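Local coordinates for protein minor fimbrium anchoring subunit Mfa2 (Porphyromonas gingivalis, PDB 5NFI) that anchors the minor (Mfa1) fimbriae in the bacterial outer membrane through its interaction with Mfa1 and regulates their length, at residues T147-L153 / D193-A198; E160-A164 / A198-T202; Y31-K35 / L65-F69; S41-F45 / L57-E61. One frame throughout, in Å; residues are numbered along the deposited sequence.

How the interactions relate
The four contacts fall into two groups on opposite sides of the chain's centre. Interactions 1 and 2 have centres 13 Å apart and share Ala198 on strand 196-202; the first pairs that strand with strand 133-151, the second packs its side chains on strand 159-165, and Ile161 CD1 reaches Val150 CG2 at 3.7 Å. Interactions 3 and 4, with centres 10 Å apart, are linked by strand 28-33 lying beside strand 39-45 and by Ile68 CD1 packing on Ile58 CG1 at 3.6 Å. Along the chain, 41-45 and 57-61 both fall between 31-35 and 65-69. The groups come closest at interactions 2 and 3, with centres about 36 Å and nearest atoms about 19 Å apart.

Interaction 1: T147-L153 / D193-A198; sequences TVSVDSL and DSTCRA
Val148 with Ala198 and Val150 with Cys196 are hydrogen-bonded antiparallel pairs that flank the non-hydrogen-bonded pair Ser149 with Arg197; Ala198 N to Val148 O, at 2.8 Å, is one of four backbone bonds. The axes of strands 147-151 and 196-198 lie 4.7 Å apart at 165°. Followed outward, Arg197 places CB 4.2 Å from Val148 O, and CG, anti to the backbone N (chi1 -150°), passes Ser149 OG at 3.5 Å. The chain stays extended to NE, which meets Thr147 CG2 at 3.6 Å; NH1 ends 3.2 Å from Ser149 OG, at an angle too poor for a hydrogen bond, and NH2 makes a long, weak ion pair with Asp251. Thr195 OG1 donates to Asp151 OD1 at 2.8 Å, nearly along the C-O bond. OD2 forms a salt bridge with Arg253, so each carboxylate oxygen has its own partner, which probably restricts rotation. Strand 249-258 supplies Asp251 and Arg253 and hydrogen-bonds to the backbone of Thr147, Ser149 and Asp151. On the face bearing Val148, Val150 and Ala198, Ile161 of strand 159-165 packs against all three, while Leu213 and Val215 of strand 211-217 touch the two valines.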
loop_
_atom_site.group_PDB
_atom_site.type_symbol
_atom_site.label_atom_id
_atom_site.label_comp_id
_atom_site.label_asym_id
_atom_site.label_seq_id
_atom_site.Cartn_x
_atom_site.Cartn_y
_atom_site.Cartn_z
ATOM N N THR A 147 -11.448 -8.322 -1.219
ATOM C CA THR A 147 -12.372 -9.409 -0.960
ATOM C C THR A 147 -12.448 -10.339 -2.175
ATOM O O THR A 147 -12.568 -9.886 -3.326
ATOM C CB THR A 147 -13.774 -8.883 -0.636
ATOM O OG1 THR A 147 -13.670 -7.788 0.282
ATOM C CG2 THR A 147 -14.632 -9.976 -0.025
ATOM N N VAL A 148 -12.389 -11.637 -1.925
ATOM C CA VAL A 148 -12.418 -12.597 -3.002
ATOM C C VAL A 148 -13.419 -13.702 -2.696
ATOM O O VAL A 148 -13.412 -14.269 -1.611
ATOM C CB VAL A 148 -11.035 -13.213 -3.243
ATOM C CG1 VAL A 148 -11.111 -14.287 -4.325
ATOM C CG2 VAL A 148 -10.042 -12.137 -3.623
ATOM N N SER A 149 -14.288 -13.994 -3.659
ATOM C CA SER A 149 -15.212 -15.105 -3.532
ATOM C C SER A 149 -14.941 -16.105 -4.637
ATOM O O SER A 149 -14.754 -15.722 -5.797
ATOM C CB SER A 149 -16.662 -14.624 -3.602
ATOM O OG SER A 149 -16.838 -13.412 -2.895
ATOM N N VAL A 150 -14.889 -17.383 -4.271
ATOM C CA VAL A 150 -14.937 -18.452 -5.261
ATOM C C VAL A 150 -16.309 -19.094 -5.197
ATOM O O VAL A 150 -16.774 -19.525 -4.138
ATOM C CB VAL A 150 -13.840 -19.490 -5.056
ATOM C CG1 VAL A 150 -13.961 -20.588 -6.097
ATOM C CG2 VAL A 150 -12.501 -18.825 -5.195
ATOM N N ASP A 151 -16.941 -19.124 -6.361
ATOM C CA ASP A 151 -18.348 -19.430 -6.519
ATOM C C ASP A 151 -18.599 -20.750 -7.240
ATOM O O ASP A 151 -17.799 -21.186 -8.074
ATOM C CB ASP A 151 -19.023 -18.305 -7.299
ATOM C CG ASP A 151 -20.418 -18.046 -6.833
ATOM O OD1 ASP A 151 -20.672 -18.222 -5.625
ATOM O OD2 ASP A 151 -21.263 -17.675 -7.667
ATOM N N SER A 152 -19.753 -21.341 -6.940
ATOM C CA SER A 152 -20.201 -22.581 -7.553
ATOM C C SER A 152 -19.104 -23.633 -7.445
ATOM O O SER A 152 -18.388 -23.917 -8.404
ATOM C CB SER A 152 -20.617 -22.348 -9.007
ATOM O OG SER A 152 -19.618 -21.661 -9.740
ATOM N N LEU A 153 -18.986 -24.208 -6.258
ATOM C CA LEU A 153 -17.847 -25.037 -5.910
ATOM C C LEU A 153 -18.279 -26.036 -4.846
ATOM O O LEU A 153 -18.677 -25.643 -3.757
ATOM C CB LEU A 153 -16.701 -24.147 -5.409
ATOM C CG LEU A 153 -15.291 -24.648 -5.120
ATOM C CD1 LEU A 153 -14.507 -24.858 -6.391
ATOM C CD2 LEU A 153 -14.599 -23.626 -4.256
ATOM N N ASP A 193 -23.606 -22.437 -0.136
ATOM C CA ASP A 193 -23.419 -23.875 -0.245
ATOM C C ASP A 193 -22.237 -24.189 -1.142
ATOM O O ASP A 193 -21.574 -25.209 -0.978
ATOM C CB ASP A 193 -24.673 -24.549 -0.795
ATOM C CG ASP A 193 -25.710 -24.812 0.272
ATOM O OD1 ASP A 193 -25.432 -25.636 1.172
ATOM O OD2 ASP A 193 -26.802 -24.205 0.206
ATOM N N SER A 194 -21.984 -23.292 -2.087
ATOM C CA SER A 194 -20.976 -23.499 -3.108
ATOM C C SER A 194 -20.038 -22.313 -3.189
ATOM O O SER A 194 -19.317 -22.155 -4.169
ATOM C CB SER A 194 -21.640 -23.718 -4.461
ATOM O OG SER A 194 -22.140 -22.488 -4.967
ATOM N N THR A 195 -20.062 -21.476 -2.155
ATOM C CA THR A 195 -19.314 -20.221 -2.170
ATOM C C THR A 195 -18.414 -20.016 -0.951
ATOM O O THR A 195 -18.819 -20.248 0.186
ATOM C CB THR A 195 -20.256 -19.017 -2.260
ATOM O OG1 THR A 195 -21.342 -19.315 -3.146
ATOM C CG2 THR A 195 -19.505 -17.803 -2.777
ATOM N N CYS A 196 -17.189 -19.565 -1.206
ATOM C CA CYS A 196 -16.237 -19.264 -0.139
ATOM C C CYS A 196 -15.707 -17.846 -0.321
ATOM O O CYS A 196 -15.341 -17.456 -1.426
ATOM C CB CYS A 196 -15.076 -20.274 -0.129
ATOM S SG CYS A 196 -13.935 -20.068 1.267
ATOM N N ARG A 197 -15.660 -17.082 0.767
ATOM C CA ARG A 197 -15.277 -15.674 0.728
ATOM C C ARG A 197 -14.074 -15.446 1.634
ATOM O O ARG A 197 -14.050 -15.927 2.753
ATOM C CB ARG A 197 -16.454 -14.798 1.162
ATOM C CG ARG A 197 -16.511 -13.400 0.553
ATOM C CD ARG A 197 -17.691 -12.635 1.160
ATOM N NE ARG A 197 -17.940 -11.304 0.591
ATOM C CZ ARG A 197 -18.661 -11.083 -0.510
ATOM N NH1 ARG A 197 -19.174 -12.112 -1.190
ATOM N NH2 ARG A 197 -18.859 -9.838 -0.949
ATOM N N ALA A 198 -13.080 -14.714 1.146
ATOM C CA ALA A 198 -11.877 -14.403 1.900
ATOM C C ALA A 198 -11.594 -12.891 1.877
ATOM O O ALA A 198 -11.801 -12.223 0.855
ATOM C CB ALA A 198 -10.694 -15.176 1.343
#

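Interaction 2: E160-A164 / A198-T202; sequences EIKLA and AFFTT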
loop_
_atom_site.group_PDB
_atom_site.type_symbol
_atom_site.label_atom_id
_atom_site.label_comp_id
_atom_site.label_asym_id
_atom_site.label_seq_id
_atom_site.Cartn_x
_atom_site.Cartn_y
_atom_site.Cartn_z
ATOM N N GLU A 160 -8.811 -22.962 -0.544
ATOM C CA GLU A 160 -8.137 -21.886 0.150
ATOM C C GLU A 160 -7.704 -20.810 -0.816
ATOM O O GLU A 160 -7.054 -21.098 -1.824
ATOM C CB GLU A 160 -6.925 -22.413 0.915
ATOM C CG GLU A 160 -5.858 -21.375 1.160
ATOM C CD GLU A 160 -5.074 -21.636 2.421
ATOM O OE1 GLU A 160 -4.964 -22.822 2.824
ATOM O OE2 GLU A 160 -4.576 -20.649 3.016
ATOM N N ILE A 161 -8.077 -19.573 -0.503
ATOM C CA ILE A 161 -7.676 -18.431 -1.291
ATOM C C ILE A 161 -6.446 -17.792 -0.664
ATOM O O ILE A 161 -6.371 -17.587 0.560
ATOM C CB ILE A 161 -8.817 -17.423 -1.426
ATOM C CG1 ILE A 161 -10.046 -18.145 -2.012
ATOM C CG2 ILE A 161 -8.398 -16.269 -2.329
ATOM C CD1 ILE A 161 -11.324 -17.335 -2.044
ATOM N N LYS A 162 -5.466 -17.529 -1.520
ATOM C CA LYS A 162 -4.200 -16.975 -1.106
ATOM C C LYS A 162 -3.837 -15.784 -1.953
ATOM O O LYS A 162 -4.123 -15.746 -3.152
ATOM C CB LYS A 162 -3.093 -18.012 -1.194
ATOM C CG LYS A 162 -3.251 -19.159 -0.243
ATOM C CD LYS A 162 -2.019 -20.017 -0.267
ATOM C CE LYS A 162 -2.327 -21.428 0.209
ATOM N NZ LYS A 162 -1.076 -22.240 0.397
ATOM N N LEU A 163 -3.185 -14.821 -1.312
ATOM C CA LEU A 163 -2.730 -13.609 -1.964
ATOM C C LEU A 163 -1.268 -13.355 -1.619
ATOM O O LEU A 163 -0.931 -12.997 -0.470
ATOM C CB LEU A 163 -3.594 -12.426 -1.539
ATOM C CG LEU A 163 -3.290 -11.057 -2.145
ATOM C CD1 LEU A 163 -3.630 -11.015 -3.631
ATOM C CD2 LEU A 163 -4.067 -10.008 -1.388
ATOM N N ALA A 164 -0.403 -13.549 -2.608
ATOM C CA ALA A 164 1.020 -13.311 -2.440
ATOM C C ALA A 164 1.445 -12.025 -3.142
ATOM O O ALA A 164 0.985 -11.718 -4.242
ATOM C CB ALA A 164 1.821 -14.473 -2.963
ATOM N N ALA A 198 -13.080 -14.714 1.146
ATOM C CA ALA A 198 -11.877 -14.403 1.900
ATOM C C ALA A 198 -11.594 -12.891 1.877
ATOM O O ALA A 198 -11.801 -12.223 0.855
ATOM C CB ALA A 198 -10.694 -15.176 1.343
ATOM N N PHE A 199 -11.124 -12.351 3.006
ATOM C CA PHE A 199 -10.771 -10.935 3.067
ATOM C C PHE A 199 -9.292 -10.709 3.409
ATOM O O PHE A 199 -8.790 -11.197 4.424
ATOM C CB PHE A 199 -11.657 -10.209 4.072
ATOM C CG PHE A 199 -11.344 -8.744 4.201
ATOM C CD1 PHE A 199 -11.890 -7.826 3.324
ATOM C CD2 PHE A 199 -10.488 -8.284 5.197
ATOM C CE1 PHE A 199 -11.594 -6.472 3.448
ATOM C CE2 PHE A 199 -10.183 -6.944 5.316
ATOM C CZ PHE A 199 -10.738 -6.036 4.447
ATOM N N PHE A 200 -8.608 -9.961 2.551
ATOM C CA PHE A 200 -7.190 -9.676 2.725
ATOM C C PHE A 200 -6.954 -8.178 2.893
ATOM O O PHE A 200 -7.583 -7.359 2.218
ATOM C CB PHE A 200 -6.368 -10.163 1.522
ATOM C CG PHE A 200 -6.560 -11.602 1.197
ATOM C CD1 PHE A 200 -7.637 -12.017 0.431
ATOM C CD2 PHE A 200 -5.663 -12.549 1.647
ATOM C CE1 PHE A 200 -7.812 -13.353 0.130
ATOM C CE2 PHE A 200 -5.831 -13.896 1.350
ATOM C CZ PHE A 200 -6.898 -14.299 0.601
ATOM N N THR A 201 -6.046 -7.812 3.780
ATOM C CA THR A 201 -5.547 -6.463 3.744
ATOM C C THR A 201 -4.087 -6.539 3.339
ATOM O O THR A 201 -3.249 -7.096 4.060
ATOM C CB THR A 201 -5.693 -5.726 5.085
ATOM O OG1 THR A 201 -7.063 -5.736 5.492
ATOM C CG2 THR A 201 -5.244 -4.291 4.920
ATOM N N THR A 202 -3.779 -5.996 2.175
ATOM C CA THR A 202 -2.417 -6.056 1.706
ATOM C C THR A 202 -1.895 -4.635 1.556
ATOM O O THR A 202 -2.628 -3.677 1.771
ATOM C CB THR A 202 -2.314 -6.827 0.378
ATOM O OG1 THR A 202 -0.946 -6.882 -0.043
ATOM C CG2 THR A 202 -3.134 -6.153 -0.694
#
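Apolar packing carries this contact, and Phe200 stands at its middle. The CH-pi component comes from Leu163, whose CB sits over one face of the Phe200 ring, 4.0 Å from the centroid and 19° off the normal, displaced toward the rim. With CG anti to the backbone N (chi1 -179°), Leu163 sends CD2 along the root of the aromatic side chain, 3.7 Å from Phe200 CB; the same methyl touches Thr202 CG2 at 4.0 Å. Aliphatic contacts continue at Ile161, where CG2 approaches Phe200 CZ at 3.8 Å and CB meets Ala198 CB at 4.0 Å. At the ring edge, in its plane, the carbonyl oxygen Ile161 O lies 3.3 Å from Phe200 CZ. Thr202 directs its hydroxyl to another partner, the side-chain amide of Asn167. The strand segments run nearly parallel, at 15°, but their axes stay 8.2 Å apart, too far for backbone pairing, so they meet mainly through side chains. Strand 182-190 hydrogen-bonds to both strands, and Ile161, Leu163, Ala198 and Phe200 all point inward between them, consistent with the core of a beta-sandwich, as in the transthyretin-like clan to which this family belongs.

Interaction 3: Y31-K35 / L65-F69; sequences YAFDK and LYTIF
An antiparallel strand pair joins Tyr31-Phe33 to Leu65-Phe69, with axes 4.8 Å apart at 149°. Tyr31 with Phe69 and Phe33 with Thr67 are hydrogen-bonded pairs, and Ala32 with Ile68 is the non-hydrogen-bonded pair between them. The two bonds donated by Tyr31 and Phe33 are nearly straight (174° for Phe33 N to Thr67 O, 3.0 Å); those donated by Phe69 and Thr67 are more bent. On the face bearing Tyr31, Phe33, Thr67 and Phe69, the two phenylalanines pack diagonally, each with CG beside its own backbone N and anti to the carbonyl carbon. Phe69 CE2 lies over one face of the Phe33 ring and CD2 comes 3.5 Å from Phe33 CD1; the centroids are 5.0 Å apart and the planes meet at 36°, an oblique pairing. Phe172 meets Tyr31 edge-to-face and also contacts the Phe33 ring. Next to the Phe33-Thr67 pair, Tyr66 CE2 touches Asp34 CB at 3.9 Å, while the Asp34 carboxylate turns to a salt bridge with Arg40. The pair sits inside a larger strand array: strand 113-122 hydrogen-bonds to the backbone of Tyr66 and Ile68, strand 39-45 flanks Ala32, and strand 56-60 packs Leu60 on Ala32 and Tyr66.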
loop_
_atom_site.group_PDB
_atom_site.type_symbol
_atom_site.label_atom_id
_atom_site.label_comp_id
_atom_site.label_asym_id
_atom_site.label_seq_id
_atom_site.Cartn_x
_atom_site.Cartn_y
_atom_site.Cartn_z
ATOM N N TYR A 31 10.188 12.912 6.918
ATOM C CA TYR A 31 11.632 12.977 6.719
ATOM C C TYR A 31 11.986 14.036 5.690
ATOM O O TYR A 31 11.213 14.295 4.759
ATOM C CB TYR A 31 12.183 11.610 6.274
ATOM C CG TYR A 31 11.809 10.506 7.221
ATOM C CD1 TYR A 31 12.515 10.314 8.393
ATOM C CD2 TYR A 31 10.725 9.672 6.958
ATOM C CE1 TYR A 31 12.169 9.326 9.273
ATOM C CE2 TYR A 31 10.364 8.679 7.843
ATOM C CZ TYR A 31 11.098 8.515 9.001
ATOM O OH TYR A 31 10.761 7.539 9.904
ATOM N N ALA A 32 13.159 14.638 5.849
ATOM C CA ALA A 32 13.645 15.619 4.882
ATOM C C ALA A 32 14.965 15.138 4.297
ATOM O O ALA A 32 15.895 14.798 5.027
ATOM C CB ALA A 32 13.802 16.987 5.524
ATOM N N PHE A 33 15.022 15.087 2.972
ATOM C CA PHE A 33 16.241 14.726 2.270
ATOM C C PHE A 33 16.674 15.935 1.467
ATOM O O PHE A 33 15.835 16.734 1.040
ATOM C CB PHE A 33 16.014 13.493 1.385
ATOM C CG PHE A 33 15.774 12.235 2.175
ATOM C CD1 PHE A 33 14.606 12.071 2.902
ATOM C CD2 PHE A 33 16.731 11.247 2.232
ATOM C CE1 PHE A 33 14.398 10.943 3.657
ATOM C CE2 PHE A 33 16.529 10.114 2.989
ATOM C CZ PHE A 33 15.360 9.963 3.700
ATOM N N ASP A 34 17.982 16.087 1.288
ATOM C CA ASP A 34 18.524 17.260 0.607
ATOM C C ASP A 34 18.886 17.002 -0.854
ATOM O O ASP A 34 18.507 15.984 -1.428
ATOM C CB ASP A 34 19.749 17.788 1.360
ATOM C CG ASP A 34 20.849 16.753 1.501
ATOM O OD1 ASP A 34 21.026 15.917 0.592
ATOM O OD2 ASP A 34 21.557 16.789 2.534
ATOM N N LYS A 35 19.630 17.940 -1.434
ATOM C CA LYS A 35 20.055 17.869 -2.825
ATOM C C LYS A 35 20.669 16.516 -3.184
ATOM O O LYS A 35 20.580 16.088 -4.329
ATOM C CB LYS A 35 21.057 18.995 -3.135
ATOM C CG LYS A 35 22.519 18.627 -2.891
ATOM C CD LYS A 35 23.490 19.714 -3.350
ATOM C CE LYS A 35 24.849 19.117 -3.733
ATOM N NZ LYS A 35 24.828 18.307 -5.005
ATOM N N LEU A 65 17.912 22.861 -1.328
ATOM C CA LEU A 65 16.745 22.168 -1.869
ATOM C C LEU A 65 16.442 20.956 -1.022
ATOM O O LEU A 65 17.343 20.202 -0.646
ATOM C CB LEU A 65 16.961 21.747 -3.322
ATOM C CG LEU A 65 16.896 22.849 -4.383
ATOM C CD1 LEU A 65 17.145 22.253 -5.754
ATOM C CD2 LEU A 65 15.565 23.598 -4.342
ATOM N N TYR A 66 15.172 20.765 -0.700
ATOM C CA TYR A 66 14.794 19.599 0.074
ATOM C C TYR A 66 13.520 18.998 -0.470
ATOM O O TYR A 66 12.689 19.686 -1.056
ATOM C CB TYR A 66 14.598 19.942 1.547
ATOM C CG TYR A 66 15.813 20.468 2.272
ATOM C CD1 TYR A 66 16.166 21.810 2.194
ATOM C CD2 TYR A 66 16.585 19.631 3.071
ATOM C CE1 TYR A 66 17.266 22.296 2.875
ATOM C CE2 TYR A 66 17.685 20.107 3.749
ATOM C CZ TYR A 66 18.022 21.440 3.654
ATOM O OH TYR A 66 19.118 21.923 4.333
ATOM N N THR A 67 13.384 17.695 -0.278
ATOM C CA THR A 67 12.129 17.022 -0.544
ATOM C C THR A 67 11.717 16.356 0.757
ATOM O O THR A 67 12.564 15.895 1.535
ATOM C CB THR A 67 12.244 15.980 -1.672
ATOM O OG1 THR A 67 12.949 16.546 -2.782
ATOM C CG2 THR A 67 10.862 15.541 -2.117
ATOM N N ILE A 68 10.418 16.328 1.004
ATOM C CA ILE A 68 9.910 15.725 2.211
ATOM C C ILE A 68 9.151 14.442 1.877
ATOM O O ILE A 68 8.328 14.420 0.960
ATOM C CB ILE A 68 9.029 16.719 2.970
ATOM C CG1 ILE A 68 9.882 17.422 4.028
ATOM C CG2 ILE A 68 7.840 16.027 3.610
ATOM C CD1 ILE A 68 9.275 18.671 4.587
ATOM N N PHE A 69 9.458 13.369 2.602
ATOM C CA PHE A 69 8.728 12.112 2.473
ATOM C C PHE A 69 7.875 11.912 3.719
ATOM O O PHE A 69 8.346 12.106 4.842
ATOM C CB PHE A 69 9.690 10.938 2.277
ATOM C CG PHE A 69 10.625 11.100 1.096
ATOM C CD1 PHE A 69 10.200 11.721 -0.069
ATOM C CD2 PHE A 69 11.930 10.643 1.159
ATOM C CE1 PHE A 69 11.051 11.877 -1.148
ATOM C CE2 PHE A 69 12.784 10.801 0.084
ATOM C CZ PHE A 69 12.339 11.419 -1.069
#

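Interaction 4: S41-F45 / L57-E61; sequences SANVF and LIPLE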
loop_
_atom_site.group_PDB
_atom_site.type_symbol
_atom_site.label_atom_id
_atom_site.label_comp_id
_atom_site.label_asym_id
_atom_site.label_seq_id
_atom_site.Cartn_x
_atom_site.Cartn_y
_atom_site.Cartn_z
ATOM N N SER A 41 16.569 15.463 8.275
ATOM C CA SER A 41 15.618 15.723 9.337
ATOM C C SER A 41 14.663 14.549 9.498
ATOM O O SER A 41 14.158 14.035 8.503
ATOM C CB SER A 41 14.847 16.995 9.029
ATOM O OG SER A 41 13.817 17.189 9.976
ATOM N N ALA A 42 14.409 14.122 10.735
ATOM C CA ALA A 42 13.508 12.993 10.990
ATOM C C ALA A 42 12.524 13.304 12.107
ATOM O O ALA A 42 12.920 13.484 13.254
ATOM C CB ALA A 42 14.304 11.736 11.330
ATOM N N ASN A 43 11.238 13.344 11.780
ATOM C CA ASN A 43 10.249 13.806 12.748
ATOM C C ASN A 43 9.059 12.874 12.917
ATOM O O ASN A 43 8.595 12.250 11.957
ATOM C CB ASN A 43 9.750 15.192 12.350
ATOM C CG ASN A 43 10.880 16.163 12.102
ATOM O OD1 ASN A 43 11.498 16.662 13.046
ATOM N ND2 ASN A 43 11.168 16.430 10.834
ATOM N N VAL A 44 8.553 12.801 14.143
ATOM C CA VAL A 44 7.430 11.939 14.462
ATOM C C VAL A 44 6.314 12.749 15.114
ATOM O O VAL A 44 6.557 13.513 16.052
ATOM C CB VAL A 44 7.867 10.794 15.391
ATOM C CG1 VAL A 44 6.684 9.933 15.757
ATOM C CG2 VAL A 44 8.976 9.953 14.733
ATOM N N PHE A 45 5.088 12.609 14.618
ATOM C CA PHE A 45 3.968 13.347 15.209
ATOM C C PHE A 45 2.818 12.416 15.570
ATOM O O PHE A 45 2.230 11.769 14.703
ATOM C CB PHE A 45 3.474 14.453 14.265
ATOM C CG PHE A 45 4.572 15.323 13.729
ATOM C CD1 PHE A 45 5.225 16.221 14.548
ATOM C CD2 PHE A 45 4.953 15.241 12.400
ATOM C CE1 PHE A 45 6.243 17.020 14.055
ATOM C CE2 PHE A 45 5.968 16.033 11.901
ATOM C CZ PHE A 45 6.617 16.922 12.732
ATOM N N LEU A 57 5.578 21.691 11.418
ATOM C CA LEU A 57 6.915 22.205 11.146
ATOM C C LEU A 57 7.939 21.083 11.046
ATOM O O LEU A 57 8.034 20.237 11.926
ATOM C CB LEU A 57 7.342 23.201 12.223
ATOM C CG LEU A 57 8.729 23.839 12.051
ATOM C CD1 LEU A 57 8.866 24.587 10.717
ATOM C CD2 LEU A 57 9.036 24.760 13.210
ATOM N N ILE A 58 8.695 21.098 9.959
ATOM C CA ILE A 58 9.774 20.164 9.704
ATOM C C ILE A 58 11.070 20.952 9.817
ATOM O O ILE A 58 11.419 21.730 8.920
ATOM C CB ILE A 58 9.660 19.505 8.303
ATOM C CG1 ILE A 58 8.256 18.941 8.072
ATOM C CG2 ILE A 58 10.681 18.407 8.132
ATOM C CD1 ILE A 58 7.808 17.959 9.142
ATOM N N PRO A 59 11.757 20.805 10.956
ATOM C CA PRO A 59 13.042 21.460 11.200
ATOM C C PRO A 59 14.068 21.200 10.102
ATOM O O PRO A 59 14.223 20.053 9.666
ATOM C CB PRO A 59 13.487 20.837 12.519
ATOM C CG PRO A 59 12.222 20.588 13.228
ATOM C CD PRO A 59 11.230 20.185 12.182
ATOM N N LEU A 60 14.726 22.269 9.656
ATOM C CA LEU A 60 15.884 22.180 8.772
ATOM C C LEU A 60 16.917 23.172 9.292
ATOM O O LEU A 60 16.641 23.895 10.241
ATOM C CB LEU A 60 15.518 22.493 7.323
ATOM C CG LEU A 60 14.401 21.687 6.665
ATOM C CD1 LEU A 60 14.145 22.255 5.304
ATOM C CD2 LEU A 60 14.810 20.245 6.547
ATOM N N GLU A 61 18.100 23.223 8.691
ATOM C CA GLU A 61 19.114 24.157 9.168
ATOM C C GLU A 61 19.868 24.845 8.049
ATOM O O GLU A 61 19.837 26.068 7.928
ATOM C CB GLU A 61 20.100 23.441 10.084
ATOM C CG GLU A 61 19.471 23.019 11.385
ATOM C CD GLU A 61 20.377 22.166 12.214
ATOM O OE1 GLU A 61 21.600 22.161 11.947
ATOM O OE2 GLU A 61 19.856 21.496 13.129
#
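Ser41 makes the one hydrogen bond between the segments, donating through OG to Pro59 O at 2.9 Å, in the carbonyl plane. Its OG lies anti to the backbone N (chi1 174°), a torsion that carries the hydroxyl toward strand 57-60. The same oxygen accepts Asn43 ND2 at 2.9 Å, with 144° at the hydrogen, so a short hydrogen-bond chain runs from amide to hydroxyl to carbonyl; ND2 also has a weak hydrogen bond to Val30 O. Van der Waals contacts lie beside it. Leu60 CD2 touches Ser41 CB at 4.1 Å. Ile58 CG2 lies 3.4 Å from Asn43 ND2, and Pro59 CD is 3.6 Å from Asn43 OD1, so the amide rests against both neighbours. Apolar packing takes over at the other end, where Ile58 CD1 sits near the plane of the Phe45 ring at its edge, 3.8 Å from CE2. The axes are 7.1 Å apart, so the segments are not paired through their backbones; strand 28-33 bonds to the first and strand 3-10 to the second. Side-chain chemistry therefore joins the two strands: Ser41 both donates and accepts, giving the Pro59 carbonyl a partner and the Asn43 amide an anchor, while Ile58 bridges polar and aromatic neighbours.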